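PDB 5X9Q: putative cytidylyltransferase from Burkholderia pseudomallei, which probably catalyses the transfer of an adenylyl group from ATP to D-glycero-beta-D-manno-heptose 1-phosphate, giving ADP-heptose and diphosphate. Local coordinates for residues A[86-89]-A[90-94]; A[95-98]-A[99-102]; A[112-115]-A[116-120]. All blocks are in the same frame, centred on the assembly; numbering follows the deposited sequence.

In the fold
Each contact is local and joins two adjoining segments, so none closes a long loop. They follow one another along the chain; none nests in or crosses another. Contact 1 (86-89 with 90-94) turns the loop after helix 73-76 into helix 90-98. Contact 2 (95-98 with 99-102) lies at the other end of that helix and leads towards strand 105-109; the two centres are about 13 Å apart. Both also touch the second subunit. Beyond the strand, contact 3 (112-115 with 116-120) starts helix 115-121, which leads to strand 125-129. It and contact 2 lie on opposite sides of the chain's centre, about 11 Å apart at their nearest atoms.

Contact 1 of 3, residues A[86-89]-A[90-94]; sequences PINV and QEDRM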
ATOM      1  N   PRO A  86     -13.157   0.947 -14.504  1.00 55.06           N
ATOM      2  CA  PRO A  86     -11.924   1.041 -13.729  1.00 50.72           C
ATOM      3  C   PRO A  86     -10.788   0.601 -14.624  1.00 42.11           C
ATOM      4  O   PRO A  86     -10.942  -0.333 -15.411  1.00 44.46           O
ATOM      5  CB  PRO A  86     -12.141   0.024 -12.609  1.00 47.38           C
ATOM      6  CG  PRO A  86     -13.057  -0.989 -13.203  1.00 44.52           C
ATOM      7  CD  PRO A  86     -13.965  -0.226 -14.126  1.00 45.80           C
ATOM      8  N   ILE A  87      -9.656   1.276 -14.510  1.00 40.84           N
ATOM      9  CA  ILE A  87      -8.490   0.957 -15.352  1.00 40.06           C
ATOM     10  C   ILE A  87      -7.701  -0.295 -14.958  1.00 43.04           C
ATOM     11  O   ILE A  87      -6.790  -0.723 -15.668  1.00 44.15           O
ATOM     12  CB  ILE A  87      -7.514   2.148 -15.424  1.00 42.48           C
ATOM     13  CG1 ILE A  87      -6.854   2.382 -14.064  1.00 53.17           C
ATOM     14  CG2 ILE A  87      -8.237   3.401 -15.893  1.00 49.82           C
ATOM     15  CD1 ILE A  87      -5.649   3.294 -14.118  1.00 64.02           C
ATOM     16  N   ASN A  88      -8.065  -0.865 -13.821  1.00 40.67           N
ATOM     17  CA  ASN A  88      -7.459  -2.030 -13.271  1.00 35.54           C
ATOM     18  C   ASN A  88      -8.567  -2.990 -13.110  1.00 35.24           C
ATOM     19  O   ASN A  88      -9.692  -2.644 -12.748  1.00 37.80           O
ATOM     20  CB  ASN A  88      -6.826  -1.721 -11.915  1.00 37.22           C
ATOM     21  CG  ASN A  88      -5.391  -1.245 -12.037  1.00 35.67           C
ATOM     22  OD1 ASN A  88      -4.600  -1.811 -12.793  1.00 34.81           O
ATOM     23  ND2 ASN A  88      -5.047  -0.204 -11.291  1.00 35.50           N
ATOM     24  N   VAL A  89      -8.239  -4.238 -13.431  1.00 32.30           N
ATOM     25  CA  VAL A  89      -9.175  -5.339 -13.358  1.00 34.55           C
ATOM     26  C   VAL A  89      -9.332  -5.720 -11.900  1.00 38.76           C
ATOM     27  O   VAL A  89      -8.409  -5.573 -11.099  1.00 37.59           O
ATOM     28  CB  VAL A  89      -8.699  -6.544 -14.191  1.00 36.03           C
ATOM     29  CG1 VAL A  89      -8.705  -6.199 -15.672  1.00 36.84           C
ATOM     30  CG2 VAL A  89      -7.313  -6.983 -13.744  1.00 35.94           C
ATOM     31  N   GLN A  90     -10.515  -6.206 -11.564  1.00 33.66           N
ATOM     32  CA  GLN A  90     -10.819  -6.602 -10.202  1.00 37.27           C
ATOM     33  C   GLN A  90      -9.807  -7.451  -9.450  1.00 35.53           C
ATOM     34  O   GLN A  90      -9.790  -7.436  -8.217  1.00 36.68           O
ATOM     35  CB  GLN A  90     -12.092  -7.441 -10.153  1.00 32.04           C
ATOM     36  CG  GLN A  90     -12.714  -7.549  -8.769  1.00 36.42           C
ATOM     37  CD  GLN A  90     -13.794  -8.612  -8.724  1.00 41.62           C
ATOM     38  OE1 GLN A  90     -14.248  -9.093  -9.768  1.00 47.33           O
ATOM     39  NE2 GLN A  90     -14.252  -8.944  -7.525  1.00 34.44           N
ATOM     40  N   GLU A  91      -8.963  -8.193 -10.169  1.00 30.71           N
ATOM     41  CA  GLU A  91      -8.037  -9.086  -9.470  1.00 38.87           C
ATOM     42  C   GLU A  91      -6.872  -8.205  -9.050  1.00 35.96           C
ATOM     43  O   GLU A  91      -6.316  -8.359  -7.974  1.00 36.90           O
ATOM     44  CB  GLU A  91      -7.528 -10.249 -10.317  1.00 47.86           C
ATOM     45  CG  GLU A  91      -6.666 -11.214  -9.481  1.00 58.32           C
ATOM     46  CD  GLU A  91      -5.824 -12.152 -10.332  1.00 80.90           C
ATOM     47  OE1 GLU A  91      -6.247 -12.483 -11.465  1.00 88.69           O
ATOM     48  OE2 GLU A  91      -4.719 -12.529  -9.878  1.00 76.85           O
ATOM     49  N   ASP A  92      -6.534  -7.255  -9.899  1.00 33.01           N
ATOM     50  CA  ASP A  92      -5.456  -6.345  -9.597  1.00 36.60           C
ATOM     51  C   ASP A  92      -5.817  -5.375  -8.485  1.00 31.67           C
ATOM     52  O   ASP A  92      -4.994  -5.123  -7.608  1.00 32.74           O
ATOM     53  CB  ASP A  92      -5.044  -5.610 -10.876  1.00 33.25           C
ATOM     54  CG  ASP A  92      -4.201  -6.487 -11.792  1.00 37.04           C
ATOM     55  OD1 ASP A  92      -4.127  -7.720 -11.540  1.00 39.91           O
ATOM     56  OD2 ASP A  92      -3.627  -5.958 -12.769  1.00 44.52           O
ATOM     57  N   ARG A  93      -7.051  -4.870  -8.496  1.00 29.91           N
ATOM     58  CA  ARG A  93      -7.492  -3.962  -7.447  1.00 30.37           C
ATOM     59  C   ARG A  93      -7.509  -4.685  -6.115  1.00 28.78           C
ATOM     60  O   ARG A  93      -7.081  -4.129  -5.112  1.00 28.79           O
ATOM     61  CB  ARG A  93      -8.863  -3.383  -7.761  1.00 28.34           C
ATOM     62  CG  ARG A  93      -8.826  -2.358  -8.870  1.00 31.03           C
ATOM     63  CD  ARG A  93     -10.195  -1.769  -9.140  1.00 31.86           C
ATOM     64  NE  ARG A  93     -11.051  -2.677  -9.894  1.00 30.74           N
ATOM     65  CZ  ARG A  93     -12.244  -3.094  -9.479  1.00 33.04           C
ATOM     66  NH1 ARG A  93     -12.720  -2.691  -8.305  1.00 29.18           N
ATOM     67  NH2 ARG A  93     -12.959  -3.924 -10.231  1.00 33.67           N
ATOM     68  N   MET A  94      -7.911  -5.952  -6.131  1.00 27.15           N
ATOM     69  CA  MET A  94      -7.961  -6.745  -4.913  1.00 26.35           C
ATOM     70  C   MET A  94      -6.559  -7.097  -4.428  1.00 31.59           C
ATOM     71  O   MET A  94      -6.303  -7.078  -3.223  1.00 27.40           O
ATOM     72  CB  MET A  94      -8.764  -8.020  -5.143  1.00 28.47           C
ATOM     73  CG  MET A  94     -10.233  -7.754  -5.361  1.00 30.64           C
ATOM     74  SD  MET A  94     -11.126  -9.241  -5.820  1.00 31.92           S
ATOM     75  CE  MET A  94     -11.079 -10.174  -4.282  1.00 30.35           C
TER
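The carbonyl oxygen of Val89 is gripped by two backbone N-H groups of the first helical turn. Arg93 N reaches Val89 O at 3.0 Å, in the plane of the carbonyl and fairly straight at 161°. Asp92 N is closer to Val89 O, at 2.8 Å, but its bond is bent and weak. Val89 is the N-cap residue of helix 90-98. Beside this oxygen, Val89 CG2 lies 3.7 Å from Asp92 CG, and the two side chains run side by side in the same direction.

Arg93 ties the loop to the helix a second time. Its chain leaves with CG anti to the carbonyl carbon (chi1 -73°) and bends at chi3, which brings the guanidinium back to the loop. On the way Arg93 CG packs on Asn88 CB at 3.7 Å. Arg93 NE then donates to Asn88 O at 3.2 Å. The oxygen lies at the edge of the guanidinium, near its plane, whereas the donor stands well above the carbonyl plane of Asn88. Pro86 CB lies over one face of the guanidinium, 4.0 Å from Arg93 NE.

The rest of the group is also held. Arg93 NH1 bonds to Val44 O, and NH2 to Asn71 O and to Asp73 in a salt bridge. The carboxylates of Glu91 and Asp92 instead pair with Arg50 of the second subunit. The buried guanidinium thus has acceptors for all three of its nitrogens, which should fix its rotation. Its charge is probably balanced by Asp73, while the acids of the same turn serve the subunit interface.

Contact 2 of 3, residues A[95-98]-A[99-102]; sequences ALLA and ALEC
Leu97 and Leu100 meet through their methyl ends, Leu97 CD2 standing 3.9 Å from Leu100 CD1, and the two side chains cross obliquely. Leu100 sets its CG anti to the carbonyl carbon (chi1 -65°), which brings CD1 back to Leu97. Leu100 also rests on the backbone one turn back. Leu100 CB and CG lie alongside Leu97 O, at 3.1 and 3.3 Å.

The same oxygen accepts the main bond of the contact. Leu100 N reaches Leu97 O at 3.0 Å with an angle of 155°. Leu100 N approaches from well above the plane of the Leu97 carbonyl. This is a bond between residues three apart, as in a 3-10 turn. Ala99 N is shared more loosely: its bonds to Ala95 O and to Leu96 O are both weak. Ala99 CB lies 3.3 Å from Leu96 O.

Leu97 is buried against Val68, Val70 and Val106 of the parallel sheet, and Leu56 of helix 50-62 touches both leucines. On the dimer side, Ala99 packs on Leu100 of the second subunit, and Leu100 on its Ala99. Glu101 forms a salt bridge with Arg19 of that subunit. The helix-to-loop passage thus presents mostly apolar side chains to the core and the interface. Leu100 N is bonded within the turn, Ala99 N only weakly, and backbone bonds from Ala99 and Glu101 reach the second subunit.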
ATOM      1  N   ALA A  95      -5.655  -7.412  -5.356  1.00 29.75           N
ATOM      2  CA  ALA A  95      -4.282  -7.745  -4.978  1.00 29.85           C
ATOM      3  C   ALA A  95      -3.571  -6.589  -4.252  1.00 28.23           C
ATOM      4  O   ALA A  95      -2.873  -6.817  -3.247  1.00 28.21           O
ATOM      5  CB  ALA A  95      -3.487  -8.182  -6.208  1.00 27.61           C
ATOM      6  N   LEU A  96      -3.752  -5.359  -4.738  1.00 29.51           N
ATOM      7  CA  LEU A  96      -3.157  -4.191  -4.092  1.00 27.22           C
ATOM      8  C   LEU A  96      -3.613  -4.091  -2.658  1.00 27.03           C
ATOM      9  O   LEU A  96      -2.797  -3.917  -1.757  1.00 31.12           O
ATOM     10  CB  LEU A  96      -3.528  -2.909  -4.823  1.00 31.67           C
ATOM     11  CG  LEU A  96      -2.482  -2.301  -5.723  1.00 32.23           C
ATOM     12  CD1 LEU A  96      -1.489  -1.572  -4.873  1.00 36.96           C
ATOM     13  CD2 LEU A  96      -1.817  -3.420  -6.485  1.00 35.16           C
ATOM     14  N   LEU A  97      -4.921  -4.217  -2.442  1.00 29.80           N
ATOM     15  CA  LEU A  97      -5.474  -4.170  -1.092  1.00 23.17           C
ATOM     16  C   LEU A  97      -4.857  -5.245  -0.206  1.00 24.12           C
ATOM     17  O   LEU A  97      -4.521  -4.996   0.963  1.00 23.79           O
ATOM     18  CB  LEU A  97      -6.994  -4.325  -1.157  1.00 27.89           C
ATOM     19  CG  LEU A  97      -7.630  -3.057  -1.729  1.00 28.89           C
ATOM     20  CD1 LEU A  97      -9.022  -3.284  -2.272  1.00 22.95           C
ATOM     21  CD2 LEU A  97      -7.665  -2.008  -0.629  1.00 25.53           C
ATOM     22  N   ALA A  98      -4.683  -6.443  -0.752  1.00 21.64           N
ATOM     23  CA  ALA A  98      -4.164  -7.540   0.048  1.00 23.80           C
ATOM     24  C   ALA A  98      -2.726  -7.281   0.493  1.00 26.81           C
ATOM     25  O   ALA A  98      -2.292  -7.784   1.529  1.00 30.13           O
ATOM     26  CB  ALA A  98      -4.260  -8.853  -0.718  1.00 22.85           C
ATOM     27  N   ALA A  99      -2.001  -6.466  -0.266  1.00 26.08           N
ATOM     28  CA  ALA A  99      -0.604  -6.163   0.045  1.00 28.76           C
ATOM     29  C   ALA A  99      -0.500  -5.270   1.266  1.00 30.41           C
ATOM     30  O   ALA A  99       0.592  -5.088   1.820  1.00 29.56           O
ATOM     31  CB  ALA A  99       0.084  -5.512  -1.143  1.00 26.05           C
ATOM     32  N   LEU A 100      -1.636  -4.726   1.688  1.00 23.73           N
ATOM     33  CA  LEU A 100      -1.674  -3.790   2.801  1.00 27.57           C
ATOM     34  C   LEU A 100      -1.591  -4.490   4.155  1.00 28.10           C
ATOM     35  O   LEU A 100      -2.256  -5.506   4.399  1.00 26.26           O
ATOM     36  CB  LEU A 100      -2.959  -2.966   2.728  1.00 23.84           C
ATOM     37  CG  LEU A 100      -3.015  -2.075   1.490  1.00 29.59           C
ATOM     38  CD1 LEU A 100      -4.356  -1.371   1.376  1.00 25.86           C
ATOM     39  CD2 LEU A 100      -1.853  -1.070   1.546  1.00 25.33           C
ATOM     40  N   GLU A 101      -0.778  -3.924   5.038  1.00 27.77           N
ATOM     41  CA  GLU A 101      -0.600  -4.478   6.370  1.00 33.05           C
ATOM     42  C   GLU A 101      -1.900  -4.540   7.152  1.00 27.49           C
ATOM     43  O   GLU A 101      -2.133  -5.485   7.895  1.00 26.30           O
ATOM     44  CB  GLU A 101       0.407  -3.660   7.175  1.00 28.92           C
ATOM     45  CG  GLU A 101       0.683  -4.292   8.537  1.00 36.29           C
ATOM     46  CD  GLU A 101       1.819  -3.629   9.281  1.00 57.17           C
ATOM     47  OE1 GLU A 101       2.110  -2.442   8.999  1.00 60.39           O
ATOM     48  OE2 GLU A 101       2.453  -4.307  10.125  1.00 75.41           O
ATOM     49  N   CYS A 102      -2.740  -3.524   7.016  1.00 22.21           N
ATOM     50  CA  CYS A 102      -3.902  -3.461   7.890  1.00 23.95           C
ATOM     51  C   CYS A 102      -5.080  -4.313   7.444  1.00 24.80           C
ATOM     52  O   CYS A 102      -5.982  -4.536   8.237  1.00 29.67           O
ATOM     53  CB  CYS A 102      -4.354  -2.014   8.050  1.00 25.98           C
ATOM     54  SG  CYS A 102      -4.924  -1.256   6.539  1.00 37.42           S
TER

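Contact 3 of 3, residues A[112-115]-A[116-120]; sequences KTPV and SLIEA
The flat carbonyl of Pro114 points into the helix, with Ile118 N at its oxygen and Ile118 CG1 close by. Ile118 N donates to Pro114 O at 2.8 Å, with an angle of 167° at the hydrogen, and approaches it almost end-on. The Val115 carbonyl is used less squarely: Glu119 N lies 2.9 Å from Val115 O and is tilted 25° from the carbonyl plane. The ring of Pro114 meets the same isoleucine, Pro114 CB lying 4.1 Å from Ile118 CD1. Phe109 of strand 105-109 and Asn42 of strand 38-43 also touch this proline.

Ile118 sets CG1 anti to the carbonyl carbon (chi1 -71°), which brings its CG1 within 3.2 Å of Pro114 O and leads CD1 towards the proline. Further out, Ile118 packs on Phe40 of strand 38-43 and on Leu142 of helix 138-145.

Pro114 is the N-cap residue of helix 115-121. This helix belongs to the beta-alpha-beta crossover from strand 105-109, at one edge of the parallel sheet, to strand 125-129, with strands 65-71 and 38-43 between them. Such crossovers build the Rossmann-like fold of the cytidylyltransferase family. Leu117 packs against the sheet here, touching Phe40, Val107 and Phe109.

A water bridges the loop and the first turn. It accepts from Leu117 N at 2.9 Å and donates to Thr113 O at 2.8 Å. Near it, the hydroxyl of Ser116 is hydrogen-bonded to Arg24.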
ATOM      1  N   LYS A 112     -24.524  -4.664  -7.591  1.00 29.87           N
ATOM      2  CA  LYS A 112     -24.285  -3.232  -7.672  1.00 36.05           C
ATOM      3  C   LYS A 112     -23.983  -2.634  -6.293  1.00 36.22           C
ATOM      4  O   LYS A 112     -23.231  -1.665  -6.180  1.00 35.22           O
ATOM      5  CB  LYS A 112     -25.513  -2.540  -8.277  1.00 40.20           C
ATOM      6  CG  LYS A 112     -25.369  -1.038  -8.486  1.00 52.33           C
ATOM      7  CD  LYS A 112     -26.575  -0.460  -9.211  1.00 60.27           C
ATOM      8  CE  LYS A 112     -27.877  -0.911  -8.561  1.00 80.93           C
ATOM      9  NZ  LYS A 112     -29.049  -0.190  -9.153  1.00107.16           N
ATOM     10  N   THR A 113     -24.560  -3.228  -5.248  1.00 31.26           N
ATOM     11  CA  THR A 113     -24.330  -2.758  -3.896  1.00 31.42           C
ATOM     12  C   THR A 113     -23.785  -3.906  -3.057  1.00 29.66           C
ATOM     13  O   THR A 113     -23.989  -5.079  -3.383  1.00 30.42           O
ATOM     14  CB  THR A 113     -25.632  -2.196  -3.257  1.00 35.33           C
ATOM     15  OG1 THR A 113     -26.506  -3.265  -2.879  1.00 33.32           O
ATOM     16  CG2 THR A 113     -26.339  -1.228  -4.212  1.00 34.93           C
ATOM     17  N   PRO A 114     -23.110  -3.581  -1.955  1.00 27.83           N
ATOM     18  CA  PRO A 114     -22.566  -4.658  -1.130  1.00 27.84           C
ATOM     19  C   PRO A 114     -23.538  -5.306  -0.138  1.00 29.25           C
ATOM     20  O   PRO A 114     -23.077  -6.071   0.731  1.00 25.45           O
ATOM     21  CB  PRO A 114     -21.434  -3.967  -0.374  1.00 30.65           C
ATOM     22  CG  PRO A 114     -21.707  -2.480  -0.451  1.00 28.87           C
ATOM     23  CD  PRO A 114     -22.827  -2.245  -1.403  1.00 34.64           C
ATOM     24  N   VAL A 115     -24.842  -5.046  -0.274  1.00 29.19           N
ATOM     25  CA  VAL A 115     -25.818  -5.518   0.715  1.00 33.09           C
ATOM     26  C   VAL A 115     -25.850  -7.035   0.902  1.00 31.72           C
ATOM     27  O   VAL A 115     -25.841  -7.513   2.035  1.00 35.04           O
ATOM     28  CB  VAL A 115     -27.245  -5.022   0.389  1.00 35.64           C
ATOM     29  CG1 VAL A 115     -28.267  -5.701   1.288  1.00 33.85           C
ATOM     30  CG2 VAL A 115     -27.305  -3.504   0.561  1.00 30.82           C
ATOM     31  N   SER A 116     -25.893  -7.813  -0.168  1.00 30.31           N
ATOM     32  CA  SER A 116     -25.960  -9.258   0.045  1.00 31.72           C
ATOM     33  C   SER A 116     -24.602  -9.780   0.510  1.00 31.83           C
ATOM     34  O   SER A 116     -24.546 -10.779   1.230  1.00 34.38           O
ATOM     35  CB  SER A 116     -26.385 -10.016  -1.225  1.00 31.42           C
ATOM     36  OG  SER A 116     -25.284 -10.142  -2.118  1.00 38.88           O
ATOM     37  N   LEU A 117     -23.505  -9.149   0.085  1.00 28.48           N
ATOM     38  CA  LEU A 117     -22.202  -9.565   0.611  1.00 30.54           C
ATOM     39  C   LEU A 117     -22.173  -9.320   2.135  1.00 29.12           C
ATOM     40  O   LEU A 117     -21.860 -10.226   2.913  1.00 25.43           O
ATOM     41  CB  LEU A 117     -21.047  -8.836  -0.081  1.00 23.85           C
ATOM     42  CG  LEU A 117     -19.638  -9.078   0.494  1.00 24.37           C
ATOM     43  CD1 LEU A 117     -19.200 -10.543   0.486  1.00 24.94           C
ATOM     44  CD2 LEU A 117     -18.631  -8.263  -0.263  1.00 21.49           C
ATOM     45  N   ILE A 118     -22.576  -8.121   2.548  1.00 25.05           N
ATOM     46  CA  ILE A 118     -22.587  -7.759   3.959  1.00 28.55           C
ATOM     47  C   ILE A 118     -23.508  -8.642   4.781  1.00 34.47           C
ATOM     48  O   ILE A 118     -23.215  -8.958   5.946  1.00 29.62           O
ATOM     49  CB  ILE A 118     -22.984  -6.282   4.143  1.00 29.25           C
ATOM     50  CG1 ILE A 118     -21.831  -5.406   3.646  1.00 27.66           C
ATOM     51  CG2 ILE A 118     -23.297  -5.974   5.623  1.00 22.96           C
ATOM     52  CD1 ILE A 118     -22.081  -3.933   3.714  1.00 27.83           C
ATOM     53  N   GLU A 119     -24.604  -9.074   4.169  1.00 30.29           N
ATOM     54  CA  GLU A 119     -25.525  -9.946   4.862  1.00 35.97           C
ATOM     55  C   GLU A 119     -24.794 -11.259   5.154  1.00 33.57           C
ATOM     56  O   GLU A 119     -24.874 -11.815   6.265  1.00 33.65           O
ATOM     57  CB  GLU A 119     -26.816 -10.137   4.026  1.00 33.20           C
ATOM     58  CG  GLU A 119     -27.845 -11.124   4.597  1.00 40.01           C
ATOM     59  CD  GLU A 119     -29.239 -11.018   3.922  1.00 56.58           C
ATOM     60  OE1 GLU A 119     -29.755  -9.893   3.727  1.00 65.63           O
ATOM     61  OE2 GLU A 119     -29.804 -12.063   3.530  1.00 65.21           O
ATOM     62  N   ALA A 120     -24.020 -11.704   4.175  1.00 31.13           N
ATOM     63  CA  ALA A 120     -23.318 -12.978   4.269  1.00 35.66           C
ATOM     64  C   ALA A 120     -22.152 -12.913   5.259  1.00 33.74           C
ATOM     65  O   ALA A 120     -21.877 -13.859   5.987  1.00 38.01           O
ATOM     66  CB  ALA A 120     -22.833 -13.407   2.863  1.00 29.82           C
TER
HETATM   67  O   HOH W   1     -23.292  -7.653  -2.444  1.00 34.29           O